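Local atomic coordinates of A207R protein, arginine decarboxylase (PDB entry 2NV9), a protein that decarboxylates arginine with the help of pyridoxal 5'-phosphate, as a viral relative of the eukaryotic ornithine decarboxylases. Residues K207-D212 with T246-A251. The protein carries 1 engineered substitution. Residues are numbered along the deposited sequence; the frame is centred on the assembly and turned at random.
Sequences KPYILD and TVTIVA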
loop_
_atom_site.group_PDB
_atom_site.type_symbol
_atom_site.label_atom_id
_atom_site.label_comp_id
_atom_site.label_asym_id
_atom_site.label_seq_id
_atom_site.Cartn_x
_atom_site.Cartn_y
_atom_site.Cartn_z
ATOM N N LYS B 207 -25.751 17.375 27.338
ATOM C CA LYS B 207 -27.056 17.303 26.678
ATOM C C LYS B 207 -26.880 16.702 25.288
ATOM O O LYS B 207 -27.039 17.412 24.273
ATOM C CB LYS B 207 -27.677 18.703 26.553
ATOM C CG LYS B 207 -27.807 19.522 27.820
ATOM C CD LYS B 207 -28.549 18.771 28.883
ATOM C CE LYS B 207 -29.047 19.714 30.003
ATOM N NZ LYS B 207 -30.230 20.647 29.669
ATOM N N PRO B 208 -26.533 15.398 25.219
ATOM C CA PRO B 208 -26.314 14.759 23.928
ATOM C C PRO B 208 -27.620 14.633 23.146
ATOM O O PRO B 208 -28.708 14.509 23.750
ATOM C CB PRO B 208 -25.817 13.360 24.320
ATOM C CG PRO B 208 -26.400 13.124 25.625
ATOM C CD PRO B 208 -26.417 14.424 26.330
ATOM N N TYR B 209 -27.499 14.636 21.819
ATOM C CA TYR B 209 -28.650 14.439 20.960
ATOM C C TYR B 209 -28.304 13.657 19.697
ATOM O O TYR B 209 -29.134 13.533 18.805
ATOM C CB TYR B 209 -29.249 15.790 20.594
ATOM C CG TYR B 209 -28.303 16.697 19.847
ATOM C CD1 TYR B 209 -28.332 16.765 18.446
ATOM C CD2 TYR B 209 -27.419 17.526 20.528
ATOM C CE1 TYR B 209 -27.463 17.600 17.739
ATOM C CE2 TYR B 209 -26.532 18.373 19.816
ATOM C CZ TYR B 209 -26.581 18.398 18.433
ATOM O OH TYR B 209 -25.723 19.259 17.750
ATOM N N ILE B 210 -27.079 13.142 19.616
ATOM C CA ILE B 210 -26.638 12.452 18.412
ATOM C C ILE B 210 -26.263 10.975 18.677
ATOM O O ILE B 210 -25.471 10.675 19.568
ATOM C CB ILE B 210 -25.460 13.190 17.676
ATOM C CG1 ILE B 210 -25.914 14.545 17.114
ATOM C CG2 ILE B 210 -24.869 12.348 16.522
ATOM C CD1 ILE B 210 -24.793 15.325 16.368
ATOM N N LEU B 211 -26.848 10.088 17.877
ATOM C CA LEU B 211 -26.356 8.714 17.731
ATOM C C LEU B 211 -25.679 8.574 16.365
ATOM O O LEU B 211 -26.283 8.864 15.353
ATOM C CB LEU B 211 -27.490 7.695 17.847
ATOM C CG LEU B 211 -27.200 6.229 17.432
ATOM C CD1 LEU B 211 -26.220 5.559 18.407
ATOM C CD2 LEU B 211 -28.483 5.415 17.353
ATOM N N ASP B 212 -24.439 8.099 16.363
ATOM C CA ASP B 212 -23.702 7.902 15.148
ATOM C C ASP B 212 -23.367 6.405 15.064
ATOM O O ASP B 212 -22.565 5.922 15.860
ATOM C CB ASP B 212 -22.426 8.726 15.219
ATOM C CG ASP B 212 -21.507 8.533 13.995
ATOM O OD1 ASP B 212 -21.663 7.570 13.199
ATOM O OD2 ASP B 212 -20.614 9.399 13.860
ATOM N N THR B 246 -36.304 13.736 19.163
ATOM C CA THR B 246 -35.268 14.695 19.556
ATOM C C THR B 246 -33.835 14.220 19.334
ATOM O O THR B 246 -32.889 15.017 19.442
ATOM C CB THR B 246 -35.402 15.070 21.029
ATOM O OG1 THR B 246 -35.422 13.878 21.844
ATOM C CG2 THR B 246 -36.675 15.883 21.236
ATOM N N VAL B 247 -33.676 12.929 19.053
ATOM C CA VAL B 247 -32.369 12.378 18.738
ATOM C C VAL B 247 -32.164 12.412 17.230
ATOM O O VAL B 247 -33.025 11.974 16.459
ATOM C CB VAL B 247 -32.181 10.949 19.304
ATOM C CG1 VAL B 247 -30.864 10.339 18.853
ATOM C CG2 VAL B 247 -32.242 10.980 20.864
ATOM N N THR B 248 -31.041 12.993 16.831
ATOM C CA THR B 248 -30.563 12.936 15.472
ATOM C C THR B 248 -29.653 11.713 15.300
ATOM O O THR B 248 -28.679 11.549 16.043
ATOM C CB THR B 248 -29.749 14.178 15.151
ATOM O OG1 THR B 248 -30.591 15.335 15.282
ATOM C CG2 THR B 248 -29.157 14.078 13.736
ATOM N N ILE B 249 -29.975 10.873 14.318
ATOM C CA ILE B 249 -29.176 9.700 14.026
ATOM C C ILE B 249 -28.372 9.922 12.724
ATOM O O ILE B 249 -28.918 10.390 11.703
ATOM C CB ILE B 249 -30.048 8.441 13.952
ATOM C CG1 ILE B 249 -30.996 8.436 15.165
ATOM C CG2 ILE B 249 -29.160 7.149 13.867
ATOM C CD1 ILE B 249 -32.110 7.556 15.021
ATOM N N VAL B 250 -27.079 9.614 12.796
ATOM C CA VAL B 250 -26.204 9.660 11.609
ATOM C C VAL B 250 -25.441 8.344 11.460
ATOM O O VAL B 250 -25.457 7.519 12.377
ATOM C CB VAL B 250 -25.226 10.891 11.611
ATOM C CG1 VAL B 250 -26.049 12.214 11.824
ATOM C CG2 VAL B 250 -24.122 10.745 12.657
ATOM N N ALA B 251 -24.873 8.140 10.279
ATOM C CA ALA B 251 -23.999 7.000 10.004
ATOM C C ALA B 251 -22.745 7.511 9.267
ATOM O O ALA B 251 -22.738 8.626 8.746
ATOM C CB ALA B 251 -24.737 5.944 9.178
#
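Asp-212 meets Val-250 at the C-terminal ends of two neighbouring parallel strands, 210-212 and 248-251. CB of Asp-212 lies 3.7 Å from CG2 of Val-250, and CG, swung anti to the backbone N (chi1 177°), keeps the same methyl in contact. With CG1 of Val-250 beside the backbone N (chi1 -53°), CG2 takes the place between N and carbonyl carbon and so turns toward the aspartate. At the tip the two oxygens part company: OD2 stays 3.9 Å from Val-250 CG2, whereas OD1 passes Ala-251 CA and accepts a hydrogen bond from Gly-214 N in the loop that follows. OD2 also lies close to Glu-252 OE2, another carboxylate. The side chain of Asp-212 comes within about 7 Å of the bound pyridoxal 5'-phosphate, as expected at the C-terminal rim of a TIM barrel, where 210-212 and 248-251 are the seventh and eighth strands along the chain of the parallel barrel; strand 170-174 flanks the former and strand 41-46 the latter. Three backbone bonds join the pair. Thr-248 N donates to Tyr-209 O, Leu-211 N to Thr-248 O, and Val-250 N reaches Leu-211 O over 2.8 Å in a nearly straight bond (170° at the hydrogen). On the same face as Asp-212, Ile-210 CG2 faces Val-250 CG2 at 4.3 Å. The other face carries Leu-211 and Ile-249, lying alongside each other with CD2 of the leucine 4.0 Å from CG2 of the isoleucine, and Phe-242 touches Leu-211 there. Toward the N-terminal ends, the Tyr-209 ring runs beside Thr-248, whose OG1 stands at the ring edge, 4.1 Å from CD1.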